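Local atomic coordinates of caprin-1 (Homo sapiens, PDB entry 4WBE), a protein that binds mRNAs to regulate their transport, translation and stability, and is essential for the formation of cytoplasmic stress granules. Residues E57-E65 / Y76-L86. Residues are numbered along the deposited sequence; the frame is centred on the assembly and turned at random.
Sequences EFYKLVDPE and YEHASIHLWDL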
ATOM      1  N   GLU A  57       6.657  15.249  -4.538  1.00 21.61           N
ATOM      2  CA  GLU A  57       7.035  14.664  -5.821  1.00 25.10           C
ATOM      3  C   GLU A  57       7.053  13.142  -5.765  1.00 23.43           C
ATOM      4  O   GLU A  57       6.586  12.483  -6.689  1.00 23.90           O
ATOM      5  CB  GLU A  57       8.377  15.215  -6.308  1.00 27.62           C
ATOM      6  CG  GLU A  57       8.308  16.679  -6.699  1.00 36.97           C
ATOM      7  CD  GLU A  57       7.291  16.900  -7.808  1.00 42.70           C
ATOM      8  OE1 GLU A  57       7.363  16.180  -8.826  1.00 43.39           O
ATOM      9  OE2 GLU A  57       6.415  17.779  -7.662  1.00 44.55           O
ATOM     10  N   PHE A  58       7.601  12.591  -4.685  1.00 27.07           N
ATOM     11  CA  PHE A  58       7.639  11.144  -4.519  1.00 21.69           C
ATOM     12  C   PHE A  58       6.228  10.579  -4.413  1.00 22.21           C
ATOM     13  O   PHE A  58       5.942   9.497  -4.945  1.00 20.79           O
ATOM     14  CB  PHE A  58       8.451  10.747  -3.285  1.00 20.89           C
ATOM     15  CG  PHE A  58       8.710   9.266  -3.186  1.00 17.27           C
ATOM     16  CD1 PHE A  58       9.666   8.660  -3.990  1.00 19.75           C
ATOM     17  CD2 PHE A  58       7.987   8.479  -2.299  1.00 17.90           C
ATOM     18  CE1 PHE A  58       9.909   7.293  -3.906  1.00 18.42           C
ATOM     19  CE2 PHE A  58       8.223   7.111  -2.206  1.00 16.14           C
ATOM     20  CZ  PHE A  58       9.182   6.517  -3.010  1.00 17.38           C
ATOM     21  N   TYR A  59       5.359  11.318  -3.723  1.00 23.40           N
ATOM     22  CA  TYR A  59       3.964  10.928  -3.562  1.00 20.72           C
ATOM     23  C   TYR A  59       3.297  10.665  -4.908  1.00 22.53           C
ATOM     24  O   TYR A  59       2.578   9.683  -5.069  1.00 19.59           O
ATOM     25  CB  TYR A  59       3.196  12.049  -2.857  1.00 22.73           C
ATOM     26  CG  TYR A  59       1.715  11.773  -2.703  1.00 26.58           C
ATOM     27  CD1 TYR A  59       1.255  10.648  -2.032  1.00 21.83           C
ATOM     28  CD2 TYR A  59       0.775  12.612  -3.300  1.00 30.54           C
ATOM     29  CE1 TYR A  59      -0.109  10.394  -1.908  1.00 23.19           C
ATOM     30  CE2 TYR A  59      -0.584  12.365  -3.195  1.00 29.70           C
ATOM     31  CZ  TYR A  59      -1.020  11.253  -2.498  1.00 29.32           C
ATOM     32  OH  TYR A  59      -2.371  11.009  -2.393  1.00 29.74           O
ATOM     33  N   LYS A  60       3.552  11.547  -5.872  1.00 17.81           N
ATOM     34  CA  LYS A  60       3.007  11.410  -7.219  1.00 24.27           C
ATOM     35  C   LYS A  60       3.481  10.119  -7.896  1.00 23.83           C
ATOM     36  O   LYS A  60       2.741   9.496  -8.653  1.00 20.36           O
ATOM     37  CB  LYS A  60       3.373  12.639  -8.068  1.00 25.75           C
ATOM     38  CG  LYS A  60       2.907  13.953  -7.463  1.00 30.62           C
ATOM     39  CD  LYS A  60       2.854  15.081  -8.498  1.00 32.67           C
ATOM     40  CE  LYS A  60       4.234  15.429  -9.020  1.00 33.56           C
ATOM     41  NZ  LYS A  60       4.267  16.751  -9.704  1.00 36.64           N
ATOM     42  N   LEU A  61       4.723   9.732  -7.622  1.00 20.96           N
ATOM     43  CA  LEU A  61       5.318   8.547  -8.237  1.00 20.94           C
ATOM     44  C   LEU A  61       4.769   7.236  -7.695  1.00 20.77           C
ATOM     45  O   LEU A  61       4.648   6.257  -8.429  1.00 19.86           O
ATOM     46  CB  LEU A  61       6.832   8.572  -8.052  1.00 20.81           C
ATOM     47  CG  LEU A  61       7.527   9.781  -8.682  1.00 23.75           C
ATOM     48  CD1 LEU A  61       9.022   9.678  -8.471  1.00 27.19           C
ATOM     49  CD2 LEU A  61       7.186   9.873 -10.173  1.00 24.81           C
ATOM     50  N   VAL A  62       4.449   7.205  -6.408  1.00 20.72           N
ATOM     51  CA  VAL A  62       4.010   5.958  -5.801  1.00 14.96           C
ATOM     52  C   VAL A  62       2.498   5.865  -5.651  1.00 17.04           C
ATOM     53  O   VAL A  62       1.966   4.784  -5.395  1.00 17.29           O
ATOM     54  CB  VAL A  62       4.729   5.673  -4.465  1.00 15.23           C
ATOM     55  CG1 VAL A  62       6.215   5.534  -4.707  1.00 15.17           C
ATOM     56  CG2 VAL A  62       4.454   6.779  -3.454  1.00 15.79           C
ATOM     57  N   ASP A  63       1.809   6.984  -5.839  1.00 20.60           N
ATOM     58  CA  ASP A  63       0.348   6.971  -5.840  1.00 20.75           C
ATOM     59  C   ASP A  63      -0.168   7.643  -7.112  1.00 23.67           C
ATOM     60  O   ASP A  63      -0.822   8.680  -7.055  1.00 22.71           O
ATOM     61  CB  ASP A  63      -0.173   7.688  -4.583  1.00 25.29           C
ATOM     62  CG  ASP A  63      -1.660   7.514  -4.382  1.00 26.80           C
ATOM     63  OD1 ASP A  63      -2.223   6.524  -4.892  1.00 26.84           O
ATOM     64  OD2 ASP A  63      -2.258   8.339  -3.664  1.00 29.77           O
ATOM     65  N   PRO A  64       0.104   7.029  -8.277  1.00 21.44           N
ATOM     66  CA  PRO A  64      -0.251   7.705  -9.529  1.00 19.29           C
ATOM     67  C   PRO A  64      -1.750   7.744  -9.773  1.00 19.45           C
ATOM     68  O   PRO A  64      -2.474   6.833  -9.364  1.00 18.27           O
ATOM     69  CB  PRO A  64       0.437   6.842 -10.600  1.00 19.96           C
ATOM     70  CG  PRO A  64       0.552   5.476  -9.983  1.00 16.26           C
ATOM     71  CD  PRO A  64       0.773   5.734  -8.510  1.00 19.20           C
ATOM     72  N   GLU A  65      -2.209   8.814 -10.411  1.00 23.48           N
ATOM     73  CA  GLU A  65      -3.575   8.856 -10.892  1.00 29.89           C
ATOM     74  C   GLU A  65      -3.739   7.798 -11.964  1.00 26.47           C
ATOM     75  O   GLU A  65      -2.794   7.470 -12.685  1.00 23.64           O
ATOM     76  CB  GLU A  65      -3.931  10.231 -11.463  1.00 32.22           C
ATOM     77  CG  GLU A  65      -3.926  11.364 -10.446  1.00 42.38           C
ATOM     78  CD  GLU A  65      -4.962  11.194  -9.342  1.00 51.84           C
ATOM     79  OE1 GLU A  65      -5.786  10.253  -9.399  1.00 52.96           O
ATOM     80  OE2 GLU A  65      -4.953  12.021  -8.405  1.00 55.47           O
ATOM     81  N   TYR A  76       0.805   0.109 -11.742  1.00 16.55           N
ATOM     82  CA  TYR A  76       1.646   0.259 -10.561  1.00 15.22           C
ATOM     83  C   TYR A  76       3.017  -0.387 -10.667  1.00 15.82           C
ATOM     84  O   TYR A  76       3.696  -0.571  -9.652  1.00 15.70           O
ATOM     85  CB  TYR A  76       0.898  -0.256  -9.335  1.00 14.61           C
ATOM     86  CG  TYR A  76      -0.316   0.575  -9.013  1.00 20.14           C
ATOM     87  CD1 TYR A  76      -0.181   1.794  -8.368  1.00 20.18           C
ATOM     88  CD2 TYR A  76      -1.595   0.142  -9.342  1.00 16.94           C
ATOM     89  CE1 TYR A  76      -1.277   2.560  -8.064  1.00 22.57           C
ATOM     90  CE2 TYR A  76      -2.703   0.906  -9.040  1.00 17.02           C
ATOM     91  CZ  TYR A  76      -2.534   2.115  -8.402  1.00 20.49           C
ATOM     92  OH  TYR A  76      -3.615   2.895  -8.087  1.00 23.25           O
ATOM     93  N   GLU A  77       3.427  -0.725 -11.887  1.00 15.73           N
ATOM     94  CA  GLU A  77       4.740  -1.308 -12.089  1.00 21.06           C
ATOM     95  C   GLU A  77       5.835  -0.338 -11.626  1.00 18.50           C
ATOM     96  O   GLU A  77       6.660  -0.685 -10.776  1.00 21.06           O
ATOM     97  CB  GLU A  77       4.931  -1.718 -13.558  1.00 24.65           C
ATOM     98  CG  GLU A  77       6.331  -2.205 -13.889  1.00 32.22           C
ATOM     99  CD  GLU A  77       6.630  -3.587 -13.309  1.00 39.04           C
ATOM    100  OE1 GLU A  77       5.677  -4.344 -13.018  1.00 39.98           O
ATOM    101  OE2 GLU A  77       7.826  -3.917 -13.153  1.00 40.83           O
ATOM    102  N   HIS A  78       5.826   0.884 -12.155  1.00 17.18           N
ATOM    103  CA  HIS A  78       6.824   1.883 -11.759  1.00 18.40           C
ATOM    104  C   HIS A  78       6.757   2.225 -10.271  1.00 16.52           C
ATOM    105  O   HIS A  78       7.796   2.303  -9.605  1.00 17.94           O
ATOM    106  CB  HIS A  78       6.680   3.163 -12.590  1.00 19.32           C
ATOM    107  CG  HIS A  78       7.155   3.024 -13.999  1.00 31.55           C
ATOM    108  ND1 HIS A  78       7.931   1.968 -14.425  1.00 36.88           N
ATOM    109  CD2 HIS A  78       6.961   3.809 -15.088  1.00 33.07           C
ATOM    110  CE1 HIS A  78       8.199   2.110 -15.712  1.00 34.73           C
ATOM    111  NE2 HIS A  78       7.620   3.218 -16.135  1.00 33.72           N
ATOM    112  N   ALA A  79       5.542   2.425  -9.762  1.00 14.89           N
ATOM    113  CA  ALA A  79       5.336   2.740  -8.352  1.00 13.86           C
ATOM    114  C   ALA A  79       5.935   1.676  -7.441  1.00 12.71           C
ATOM    115  O   ALA A  79       6.516   1.998  -6.399  1.00 14.76           O
ATOM    116  CB  ALA A  79       3.846   2.923  -8.049  1.00 15.51           C
ATOM    117  N   SER A  80       5.752   0.409  -7.810  1.00 13.83           N
ATOM    118  CA  SER A  80       6.279  -0.703  -7.018  1.00 14.62           C
ATOM    119  C   SER A  80       7.800  -0.627  -6.902  1.00 14.62           C
ATOM    120  O   SER A  80       8.373  -0.900  -5.841  1.00 14.69           O
ATOM    121  CB  SER A  80       5.833  -2.060  -7.590  1.00 17.69           C
ATOM    122  OG  SER A  80       6.436  -2.342  -8.838  1.00 16.82           O
ATOM    123  N   ILE A  81       8.448  -0.268  -8.004  1.00 18.13           N
ATOM    124  CA  ILE A  81       9.899  -0.120  -8.036  1.00 20.56           C
ATOM    125  C   ILE A  81      10.377   1.096  -7.226  1.00 18.66           C
ATOM    126  O   ILE A  81      11.367   1.010  -6.502  1.00 17.93           O
ATOM    127  CB  ILE A  81      10.412  -0.070  -9.495  1.00 21.14           C
ATOM    128  CG1 ILE A  81      10.066  -1.379 -10.215  1.00 24.67           C
ATOM    129  CG2 ILE A  81      11.913   0.179  -9.543  1.00 23.74           C
ATOM    130  CD1 ILE A  81      10.275  -1.335 -11.719  1.00 28.02           C
ATOM    131  N   HIS A  82       9.674   2.219  -7.355  1.00 15.46           N
ATOM    132  CA  HIS A  82       9.955   3.407  -6.552  1.00 16.95           C
ATOM    133  C   HIS A  82       9.882   3.097  -5.054  1.00 13.60           C
ATOM    134  O   HIS A  82      10.754   3.497  -4.286  1.00 14.04           O
ATOM    135  CB  HIS A  82       8.954   4.512  -6.874  1.00 19.21           C
ATOM    136  CG  HIS A  82       9.148   5.134  -8.219  1.00 22.88           C
ATOM    137  ND1 HIS A  82      10.375   5.589  -8.660  1.00 21.66           N
ATOM    138  CD2 HIS A  82       8.274   5.377  -9.225  1.00 20.91           C
ATOM    139  CE1 HIS A  82      10.244   6.082  -9.877  1.00 23.41           C
ATOM    140  NE2 HIS A  82       8.982   5.970 -10.242  1.00 21.83           N
ATOM    141  N   LEU A  83       8.831   2.390  -4.649  1.00 11.65           N
ATOM    142  CA  LEU A  83       8.660   2.011  -3.254  1.00 15.87           C
ATOM    143  C   LEU A  83       9.790   1.107  -2.782  1.00 16.23           C
ATOM    144  O   LEU A  83      10.345   1.303  -1.700  1.00 14.79           O
ATOM    145  CB  LEU A  83       7.323   1.293  -3.066  1.00 13.09           C
ATOM    146  CG  LEU A  83       6.094   2.198  -3.015  1.00 17.63           C
ATOM    147  CD1 LEU A  83       4.828   1.365  -2.962  1.00 14.16           C
ATOM    148  CD2 LEU A  83       6.180   3.132  -1.819  1.00 16.15           C
ATOM    149  N   TRP A  84      10.115   0.107  -3.593  1.00 17.84           N
ATOM    150  CA  TRP A  84      11.172  -0.838  -3.241  1.00 18.11           C
ATOM    151  C   TRP A  84      12.522  -0.139  -3.114  1.00 16.11           C
ATOM    152  O   TRP A  84      13.280  -0.390  -2.168  1.00 18.12           O
ATOM    153  CB  TRP A  84      11.259  -1.976  -4.264  1.00 15.12           C
ATOM    154  CG  TRP A  84      12.159  -3.079  -3.807  1.00 19.90           C
ATOM    155  CD1 TRP A  84      11.822  -4.134  -2.998  1.00 16.58           C
ATOM    156  CD2 TRP A  84      13.546  -3.236  -4.110  1.00 20.13           C
ATOM    157  NE1 TRP A  84      12.916  -4.934  -2.786  1.00 20.35           N
ATOM    158  CE2 TRP A  84      13.989  -4.405  -3.456  1.00 22.38           C
ATOM    159  CE3 TRP A  84      14.458  -2.507  -4.875  1.00 24.38           C
ATOM    160  CZ2 TRP A  84      15.303  -4.858  -3.546  1.00 31.64           C
ATOM    161  CZ3 TRP A  84      15.760  -2.956  -4.962  1.00 31.72           C
ATOM    162  CH2 TRP A  84      16.172  -4.120  -4.301  1.00 34.91           C
ATOM    163  N   ASP A  85      12.826   0.719  -4.084  1.00 15.31           N
ATOM    164  CA  ASP A  85      14.065   1.485  -4.063  1.00 14.65           C
ATOM    165  C   ASP A  85      14.171   2.383  -2.826  1.00 17.22           C
ATOM    166  O   ASP A  85      15.254   2.539  -2.259  1.00 15.65           O
ATOM    167  CB  ASP A  85      14.192   2.338  -5.327  1.00 17.49           C
ATOM    168  CG  ASP A  85      14.538   1.517  -6.559  1.00 20.16           C
ATOM    169  OD1 ASP A  85      14.968   0.366  -6.392  1.00 19.08           O
ATOM    170  OD2 ASP A  85      14.386   2.031  -7.691  1.00 21.77           O
ATOM    171  N   LEU A  86      13.060   2.991  -2.418  1.00 15.65           N
ATOM    172  CA  LEU A  86      13.073   3.816  -1.208  1.00 14.16           C
ATOM    173  C   LEU A  86      13.395   2.988   0.034  1.00 16.81           C
ATOM    174  O   LEU A  86      14.231   3.379   0.851  1.00 18.54           O
ATOM    175  CB  LEU A  86      11.763   4.583  -1.013  1.00 14.12           C
ATOM    176  CG  LEU A  86      11.841   5.441   0.260  1.00 20.52           C
ATOM    177  CD1 LEU A  86      11.531   6.883  -0.009  1.00 21.80           C
ATOM    178  CD2 LEU A  86      10.926   4.891   1.343  1.00 23.52           C
TER
HETATM  179  O   HOH W   1      -2.878   5.284  -7.261  1.00 19.67           O
HETATM  180  O   HOH W   2      -4.169   4.785 -10.295  1.00 19.84           O
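Two helices of the caprin-1 dimerization domain cross obliquely, with Phe58, Leu61 and Val62 of helix 49-62 set against Ala79, His82, Leu83 and Leu86 of helix 77-88. The axes of the short segments come within 9.1 Å at an angle of 131°, and the small Ala79 sits at the nearest backbone approach, opposite Val62: its CB lies 3.5 Å from Leu61 O, in the last turn of the first helix. One turn on, His82 meets both Leu61 and Val62, the first with its ring and the second with its CB. Leu61 CB sits over one face of the imidazole in a CH-pi contact, 4.1 Å from the ring centroid, while Val62 CG1 touches His82 CB at 3.6 Å and also reaches the Leu83 branch point. A hydrogen bond between His82 ND1 and Tyr99 OH probably helps fix the imidazole's rotation. Phe58, its ring swung anti to the backbone N (chi1 -171°), turns its edge to His82 O, CZ to O 3.6 Å, and takes Leu86 CD1 over a face. Beyond the helix end, Pro64 CD packs on Tyr76 CE1 at 3.8 Å, and Tyr23 of the second subunit packs on Tyr76. Polar linkage is left to water: one molecule accepts from Tyr76 OH at 2.6 Å and donates to Asp63 OD1 and Pro64 O; a second joins Tyr76 OH to Pro64 O. Leu21, Leu25 and Leu102 extend this oblique helix-helix packing into the hydrophobic core of an all-helical dimerization domain.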